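Local coordinates for beta-galactosidase (Trichoderma reesei, PDB 3OG2), which probably hydrolyses terminal non-reducing beta-D-galactose residues in beta-D-galactosides, as a family 35 glycoside hydrolase built round a TIM barrel, at residues A[66-71]-A[360-365]; A[557-562]-A[588-593]; A[581-586]-A[613-618]. All blocks are in the same frame, centred on the assembly; numbering follows the deposited sequence. Where two conformers were deposited one is given.

In the fold
The three contacts lead from the TIM barrel into the beta-sheet domain 3 packed against it. Interaction 1 packs two pieces of the barrel together, with the Phe70 side chain about 12 Å from that of Glu278, a galactose-binding residue. Its Lys363 reaches interaction 2, centred about 10 Å away, where NZ lies 2.8 Å from Tyr558 O and makes a cation-pi contact with Trp559. The centre of interaction 3 is about 9 Å from that of interaction 2, in the same mixed sheet, where neighbouring strands 558-559 and 583-585 are joined by Trp559 N to Ile584 O at 2.8 Å. Interactions 2 and 3 lie away from the galactose-binding residues, although Tyr588 of interaction 2 touches a glycan N-acetylglucosamine.

Interaction 1 of 3, residues A[66-71]-A[360-365]; sequences KALGFN and SELKLQ
In the TIM barrel of this family 35 enzyme, the turn that ends helix 58-66 and leads into strand 72-76 packs against helix 357-370; Leu68 meets Leu362 and Lys363 there, and Phe70 meets Leu362. Gly69, at positive phi, ends the helix in a Schellman motif; its N bonds to Lys66 O at 3.0 Å, closing a type I turn, and a side chain at these backbone angles would jam against the preceding carbonyl oxygen. The backbones come close, with the CA atoms of Leu68 and Lys363 3.9 Å apart. Lys363 CA points its hydrogen at Leu68 O in a CA-H...O contact, 3.4 Å from carbon to oxygen.

The apolar centre is a three-residue cluster. Leu362 has CG anti to its own N (chi1 -174°), which carries both methyls to the Phe70 ring; they cross that side chain at about a right angle, and CD2 lies 3.7 Å from Phe70 CZ. Leu68 CD1 covers one face of the same ring, 3.9 Å above its centre, and also meets Leu362 CD2, while Leu68 CD2 sits by Lys363 N and CB. Phe70 stacks further on Phe43 of strand 38-47, tying the cluster to the barrel wall.

Lys363 runs its aliphatic part alongside the turn and takes its charge away from it: NZ bonds to the carbonyls of Tyr556 and Tyr558, just before and on strand 558-559. The bend at chi3 (58°) comes just where the chain passes the turn, with CD 3.5 Å from Ala67 O, a carbonyl that accepts its hydrogen bond from Gln367 NE2.

Interaction 2 of 3, residues A[557-562]-A[588-593]; sequences NYWVPT and YLIRSV. With NAG (2-acetamido-2-deoxy-beta-D-glucopyranose), chain B.
Tyr588 begins the segment with its carbonyl: O lies 3.1 Å from Trp559 CZ2, approaching the indole obliquely. Its ring turns to the glycan, with CD1 3.3 Å from O5 of the N-acetylglucosamine, and its hydroxyl bonds to Ile354 N. Leu589 lays its CA over the six-membered ring of Trp559 in a CH-pi contact, 3.9 Å from the centroid, while its CD1 reaches CZ3. Ile590 covers the five-membered ring on the same face: CG1, placed anti to the carbonyl carbon (chi1 -58°), lies 3.7 Å from that centroid, and CG2 turns to Pro561 CG. Arg591 and Ser592 together face Gln603 in a classic beta bulge. Val593 closes the segment, with CG1 3.6 Å from Pro561 CG and its N bonded at 3.0 Å to a water that donates to Thr562 O.

Strands 558-559 and 589-596 are the outermost strands of one mixed sheet of domain 3; the indole lies against backbone as well as side chains. Trp559 NE1 is held by Gly587 O, and Lys363 makes a cation-pi contact with the indole. Were Trp559 an alanine, a gap would be likely to open beneath Leu589 and Ile590, and Gly587 O and the Lys363 charge would lose their indole partner. Ile590 N, 3.7 Å above the indole plane, has no polar partner in the model, so its N-H, aimed at the ring, probably finds partial compensation from the pi face.

Interaction 3 of 3, residues A[581-586]-A[613-618]; sequences SVIING and EIIGIP
Four backbone hydrogen bonds join strands 583-585 and 613-615 as antiparallel neighbours inside the mixed sheet of domain 3. Ile583 and Ile615 form one hydrogen-bonded pair, the bond from Ile615 N to Ile583 O being 2.7 Å long; Asn585 and Glu613 form the other, with Asn585 N 2.8 Å from Glu613 O. Between them, Ile584 and Ile614 are a non-hydrogen-bonded pair. Beyond the last pair, a water bridges the two segments, donating to both Ser581 O and Gly616 O.

One side-chain bond is added to this ladder. Asn585, with CG anti to its N (chi1 168°), directs ND2 to Glu613 OE1 at 2.9 Å, almost straight at 175°. The carboxylate oxygen lies in the amide plane, whereas the amide nitrogen meets OE1 on its anti side and 29° out of the carboxylate plane. The same OE1 forms a salt bridge with Arg537.

The apolar contacts divide between the faces. Ile583 and Ile615 meet CB to CB at 4.1 Å on the face that carries Asn585 and Glu613. On the other, Ile584 and Ile614 lie side by side, pointing the same way, with CG1 of Ile584 3.9 Å from CD1 of Ile614; Ile584 also touches Ile590 and Val593 of strand 589-596.

With two donors converging on OE1, the negative charge of Glu613 is probably well stabilised, and the Asn585 amide is likely kept from flipping.

Interaction 1 of 3, residues A[66-71]-A[360-365]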
# COMPACT_ATOMS: atom_id res chain seq x y z
N LYS A 66 -8.54 9.68 5.64
CA LYS A 66 -9.77 10.49 5.83
C LYS A 66 -9.50 11.95 5.46
O LYS A 66 -10.35 12.62 4.89
CB LYS A 66 -10.22 10.36 7.29
CG LYS A 66 -11.47 11.11 7.63
CD LYS A 66 -12.73 10.41 7.16
CE LYS A 66 -13.95 11.18 7.74
NZ LYS A 66 -15.18 10.49 7.28
N ALA A 67 -8.30 12.45 5.80
CA ALA A 67 -8.04 13.85 5.51
C ALA A 67 -7.94 14.12 4.02
O ALA A 67 -8.05 15.29 3.59
CB ALA A 67 -6.73 14.25 6.23
N LEU A 68 -7.71 13.13 3.16
CA LEU A 68 -7.75 13.30 1.72
C LEU A 68 -9.17 13.60 1.21
O LEU A 68 -9.37 13.96 0.06
CB LEU A 68 -7.31 12.02 1.00
CG LEU A 68 -5.87 11.60 1.19
CD1 LEU A 68 -5.64 10.19 0.65
CD2 LEU A 68 -4.94 12.58 0.45
N GLY A 69 -10.19 13.38 2.04
CA GLY A 69 -11.56 13.44 1.59
C GLY A 69 -12.08 12.07 1.23
O GLY A 69 -13.21 11.95 0.74
N PHE A 70 -11.26 11.03 1.45
CA PHE A 70 -11.75 9.65 1.17
C PHE A 70 -12.76 9.21 2.24
O PHE A 70 -12.71 9.72 3.36
CB PHE A 70 -10.57 8.70 1.19
CG PHE A 70 -9.69 8.77 -0.07
CD1 PHE A 70 -9.70 9.86 -0.95
CD2 PHE A 70 -8.85 7.68 -0.32
CE1 PHE A 70 -8.86 9.82 -2.06
CE2 PHE A 70 -8.01 7.63 -1.47
CZ PHE A 70 -8.02 8.73 -2.33
N ASN A 71 -13.61 8.24 1.85
CA ASN A 71 -14.58 7.72 2.83
C ASN A 71 -14.39 6.25 3.09
O ASN A 71 -15.06 5.71 3.99
CB ASN A 71 -16.03 7.99 2.39
CG ASN A 71 -16.24 7.68 0.92
OD1 ASN A 71 -15.68 6.75 0.37
ND2 ASN A 71 -17.03 8.55 0.29
N SER A 360 -1.00 15.82 -1.47
CA SER A 360 -1.80 17.05 -1.39
C SER A 360 -2.68 17.20 -2.61
O SER A 360 -3.82 17.69 -2.49
CB SER A 360 -0.86 18.25 -1.24
OG SER A 360 -0.05 18.08 -0.07
N GLU A 361 -2.18 16.78 -3.79
CA GLU A 361 -3.04 16.84 -5.00
C GLU A 361 -4.23 15.90 -4.86
O GLU A 361 -5.35 16.24 -5.25
CB GLU A 361 -2.21 16.48 -6.20
CG GLU A 361 -3.09 16.19 -7.43
CD GLU A 361 -3.98 17.31 -7.92
OE1 GLU A 361 -3.50 18.48 -7.87
OE2 GLU A 361 -5.16 17.09 -8.39
N LEU A 362 -4.01 14.70 -4.28
CA LEU A 362 -5.13 13.75 -4.12
C LEU A 362 -6.16 14.32 -3.17
O LEU A 362 -7.37 14.11 -3.41
CB LEU A 362 -4.55 12.43 -3.64
CG LEU A 362 -5.50 11.26 -3.55
CD1 LEU A 362 -6.29 11.04 -4.84
CD2 LEU A 362 -4.68 10.00 -3.22
N LYS A 363 -5.72 15.04 -2.13
CA LYS A 363 -6.69 15.68 -1.22
C LYS A 363 -7.55 16.69 -1.95
O LYS A 363 -8.73 16.82 -1.66
CB LYS A 363 -5.88 16.40 -0.12
CG LYS A 363 -6.76 17.16 0.86
CD LYS A 363 -5.98 17.72 2.08
CE LYS A 363 -4.85 18.66 1.57
NZ LYS A 363 -4.18 19.31 2.74
N LEU A 364 -7.00 17.45 -2.92
CA LEU A 364 -7.86 18.40 -3.62
C LEU A 364 -9.00 17.67 -4.32
O LEU A 364 -10.15 18.15 -4.36
CB LEU A 364 -7.06 19.16 -4.67
CG LEU A 364 -5.81 19.88 -4.19
CD1 LEU A 364 -5.19 20.66 -5.36
CD2 LEU A 364 -6.13 20.83 -3.05
N GLN A 365 -8.67 16.49 -4.86
CA GLN A 365 -9.70 15.73 -5.60
C GLN A 365 -10.71 15.09 -4.68
O GLN A 365 -11.92 15.12 -4.97
CB GLN A 365 -9.00 14.64 -6.42
CG GLN A 365 -8.04 15.23 -7.49
CD GLN A 365 -7.37 14.11 -8.27
OE1 GLN A 365 -7.83 12.96 -8.34
NE2 GLN A 365 -6.25 14.40 -8.89

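Interaction 2 of 3, residues A[557-562]-A[588-593]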
# COMPACT_ATOMS: atom_id res chain seq x y z
N ASN A 557 -2.52 23.23 1.40
CA ASN A 557 -2.44 23.32 2.86
C ASN A 557 -3.78 23.51 3.55
O ASN A 557 -3.80 23.76 4.75
CB ASN A 557 -1.51 24.52 3.24
CG ASN A 557 -0.11 24.28 2.69
OD1 ASN A 557 0.59 23.30 2.91
ND2 ASN A 557 0.30 25.29 1.92
N TYR A 558 -4.88 23.37 2.83
CA TYR A 558 -6.20 23.44 3.44
C TYR A 558 -6.72 22.03 3.77
O TYR A 558 -6.33 21.04 3.13
CB TYR A 558 -7.23 24.09 2.46
CG TYR A 558 -7.16 25.60 2.38
CD1 TYR A 558 -6.00 26.25 1.88
CD2 TYR A 558 -8.21 26.42 2.75
CE1 TYR A 558 -5.96 27.64 1.79
CE2 TYR A 558 -8.18 27.82 2.68
CZ TYR A 558 -7.04 28.40 2.19
OH TYR A 558 -6.97 29.80 2.12
N TRP A 559 -7.62 21.98 4.76
CA TRP A 559 -8.10 20.73 5.31
C TRP A 559 -9.57 20.89 5.61
O TRP A 559 -10.02 22.00 5.93
CB TRP A 559 -7.35 20.39 6.62
CG TRP A 559 -5.87 20.32 6.44
CD1 TRP A 559 -5.00 21.36 6.62
CD2 TRP A 559 -5.08 19.20 6.04
NE1 TRP A 559 -3.69 20.95 6.36
CE2 TRP A 559 -3.73 19.62 5.99
CE3 TRP A 559 -5.40 17.87 5.69
CZ2 TRP A 559 -2.67 18.78 5.63
CZ3 TRP A 559 -4.33 17.05 5.34
CH2 TRP A 559 -3.01 17.47 5.31
N VAL A 560 -10.31 19.78 5.55
CA VAL A 560 -11.74 19.85 5.83
C VAL A 560 -12.15 18.72 6.76
O VAL A 560 -12.86 17.77 6.38
CB VAL A 560 -12.57 19.80 4.53
CG1 VAL A 560 -14.01 20.22 4.82
CG2 VAL A 560 -12.00 20.70 3.43
N PRO A 561 -11.73 18.78 8.02
CA PRO A 561 -12.17 17.76 8.99
C PRO A 561 -13.67 17.89 9.23
O PRO A 561 -14.24 18.98 9.22
CB PRO A 561 -11.35 18.15 10.27
CG PRO A 561 -11.24 19.65 10.11
CD PRO A 561 -10.91 19.83 8.63
N THR A 562 -14.29 16.72 9.43
CA THR A 562 -15.74 16.68 9.61
C THR A 562 -16.09 16.80 11.10
O THR A 562 -15.35 16.33 11.99
CB THR A 562 -16.31 15.38 9.04
OG1 THR A 562 -15.70 14.25 9.71
CG2 THR A 562 -16.04 15.28 7.55
N TYR A 588 0.60 20.39 8.54
CA TYR A 588 1.03 19.23 7.78
C TYR A 588 -0.05 18.15 7.71
O TYR A 588 -0.14 17.40 6.73
CB TYR A 588 2.26 18.70 8.45
CG TYR A 588 2.80 17.35 8.05
CD1 TYR A 588 3.58 17.12 6.91
CD2 TYR A 588 2.53 16.27 8.90
CE1 TYR A 588 4.07 15.88 6.58
CE2 TYR A 588 3.03 15.01 8.61
CZ TYR A 588 3.78 14.83 7.44
OH TYR A 588 4.28 13.58 7.16
N LEU A 589 -0.89 18.10 8.75
CA LEU A 589 -2.01 17.20 8.79
C LEU A 589 -3.04 17.76 9.78
O LEU A 589 -2.65 18.13 10.90
CB LEU A 589 -1.60 15.79 9.28
CG LEU A 589 -2.71 14.76 9.43
CD1 LEU A 589 -3.44 14.49 8.09
CD2 LEU A 589 -2.12 13.45 9.95
N ILE A 590 -4.31 17.79 9.41
CA ILE A 590 -5.38 17.94 10.40
C ILE A 590 -6.08 16.61 10.52
O ILE A 590 -6.60 16.10 9.53
CB ILE A 590 -6.37 19.05 10.01
CG1 ILE A 590 -5.63 20.38 9.85
CG2 ILE A 590 -7.51 19.08 10.99
CD1 ILE A 590 -5.03 20.95 11.14
N ARG A 591 -5.99 16.03 11.71
CA ARG A 591 -6.53 14.70 11.93
C ARG A 591 -8.00 14.75 12.26
O ARG A 591 -8.75 13.89 11.78
CB ARG A 591 -5.80 14.01 13.11
CG ARG A 591 -4.33 13.72 12.78
CD ARG A 591 -3.64 13.16 14.08
NE ARG A 591 -2.25 12.89 13.71
CZ ARG A 591 -1.84 11.79 13.10
NH1 ARG A 591 -2.64 10.77 12.83
NH2 ARG A 591 -0.55 11.72 12.78
N SER A 592 -8.43 15.68 13.10
CA SER A 592 -9.84 15.66 13.56
C SER A 592 -10.12 16.99 14.23
O SER A 592 -9.22 17.71 14.64
CB SER A 592 -10.04 14.55 14.59
OG SER A 592 -9.25 14.75 15.76
N VAL A 593 -11.40 17.26 14.40
CA VAL A 593 -11.90 18.32 15.26
C VAL A 593 -13.00 17.73 16.14
O VAL A 593 -13.64 16.70 15.79
CB VAL A 593 -12.47 19.51 14.46
CG1 VAL A 593 -11.34 20.15 13.65
CG2 VAL A 593 -13.65 19.06 13.59
C1 NAG B . 6.63 19.30 5.47
C2 NAG B . 7.85 18.90 4.59
C3 NAG B . 7.72 19.53 3.20
C4 NAG B . 6.35 19.06 2.59
C5 NAG B . 5.21 19.40 3.58
C6 NAG B . 3.90 18.78 3.10
C7 NAG B . 9.83 18.74 6.02
C8 NAG B . 11.03 19.46 6.54
N2 NAG B . 9.04 19.45 5.20
O3 NAG B . 8.77 18.99 2.40
O4 NAG B . 6.13 19.86 1.43
O5 NAG B . 5.50 18.73 4.81
O6 NAG B . 2.86 19.33 3.90
O7 NAG B . 9.49 17.61 6.39
O HOH W 1 -12.95 15.34 12.70

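Interaction 3 of 3, residues A[581-586]-A[613-618]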
# COMPACT_ATOMS: atom_id res chain seq x y z
N SER A 581 -18.66 20.44 8.74
CA SER A 581 -17.20 20.46 8.76
C SER A 581 -16.66 21.77 9.36
O SER A 581 -17.46 22.67 9.64
CB SER A 581 -16.67 20.31 7.32
OG SER A 581 -16.92 21.51 6.59
N VAL A 582 -15.35 21.86 9.51
CA VAL A 582 -14.69 23.15 9.70
C VAL A 582 -13.56 23.14 8.69
O VAL A 582 -12.99 22.08 8.36
CB VAL A 582 -14.15 23.38 11.12
CG1 VAL A 582 -15.25 23.24 12.17
CG2 VAL A 582 -13.01 22.42 11.41
N ILE A 583 -13.26 24.29 8.14
CA ILE A 583 -12.22 24.41 7.13
C ILE A 583 -10.98 25.00 7.80
O ILE A 583 -11.11 26.00 8.51
CB ILE A 583 -12.66 25.30 5.95
CG1 ILE A 583 -13.89 24.70 5.23
CG2 ILE A 583 -11.52 25.53 4.98
CD1 ILE A 583 -14.58 25.63 4.27
N ILE A 584 -9.83 24.34 7.62
CA ILE A 584 -8.62 24.83 8.30
C ILE A 584 -7.55 25.05 7.25
O ILE A 584 -7.24 24.15 6.46
CB ILE A 584 -8.16 23.86 9.41
CG1 ILE A 584 -9.24 23.75 10.49
CG2 ILE A 584 -6.79 24.28 9.98
CD1 ILE A 584 -8.97 22.85 11.67
N ASN A 585 -6.96 26.25 7.28
CA ASN A 585 -5.84 26.57 6.39
C ASN A 585 -4.54 26.51 7.21
O ASN A 585 -4.37 27.37 8.13
CB ASN A 585 -6.07 27.96 5.80
CG ASN A 585 -4.86 28.53 5.10
OD1 ASN A 585 -3.97 27.80 4.67
ND2 ASN A 585 -4.84 29.88 5.02
N GLY A 586 -3.69 25.55 6.92
CA GLY A 586 -2.42 25.42 7.59
C GLY A 586 -2.29 24.03 8.18
O GLY A 586 -3.27 23.34 8.52
N GLU A 613 -5.43 28.84 10.39
CA GLU A 613 -6.59 29.69 10.19
C GLU A 613 -7.83 28.80 10.15
O GLU A 613 -7.88 27.85 9.40
CB GLU A 613 -6.47 30.50 8.91
CG GLU A 613 -7.70 31.36 8.60
CD GLU A 613 -7.52 32.01 7.23
OE1 GLU A 613 -7.08 31.35 6.24
OE2 GLU A 613 -7.83 33.22 7.05
N ILE A 614 -8.77 29.10 11.01
CA ILE A 614 -9.99 28.29 11.16
C ILE A 614 -11.16 29.04 10.56
O ILE A 614 -11.41 30.17 10.98
CB ILE A 614 -10.28 28.03 12.65
CG1 ILE A 614 -9.01 27.74 13.42
CG2 ILE A 614 -11.30 26.91 12.77
CD1 ILE A 614 -8.37 26.45 13.23
N ILE A 615 -11.80 28.41 9.61
CA ILE A 615 -12.90 29.06 8.86
C ILE A 615 -14.18 28.31 9.10
O ILE A 615 -14.20 27.08 8.89
CB ILE A 615 -12.51 29.11 7.36
CG1 ILE A 615 -11.23 29.93 7.14
CG2 ILE A 615 -13.66 29.61 6.49
CD1 ILE A 615 -10.55 29.63 5.80
N GLY A 616 -15.21 29.00 9.55
CA GLY A 616 -16.49 28.34 9.82
C GLY A 616 -16.60 27.92 11.25
O GLY A 616 -16.76 26.74 11.57
N ILE A 617 -16.52 28.84 12.18
CA ILE A 617 -16.62 28.51 13.60
C ILE A 617 -18.04 28.11 13.99
O ILE A 617 -18.91 28.91 13.73
CB ILE A 617 -16.19 29.78 14.39
CG1 ILE A 617 -14.85 30.36 13.91
CG2 ILE A 617 -16.23 29.44 15.87
CD1 ILE A 617 -13.76 29.36 13.86
N PRO A 618 -18.27 26.93 14.60
CA PRO A 618 -19.64 26.55 14.92
C PRO A 618 -20.21 27.57 15.92
O PRO A 618 -19.54 28.27 16.73
CB PRO A 618 -19.51 25.16 15.53
CG PRO A 618 -18.13 24.71 15.24
CD PRO A 618 -17.28 25.94 15.00
O HOH W 2 -18.22 24.49 11.62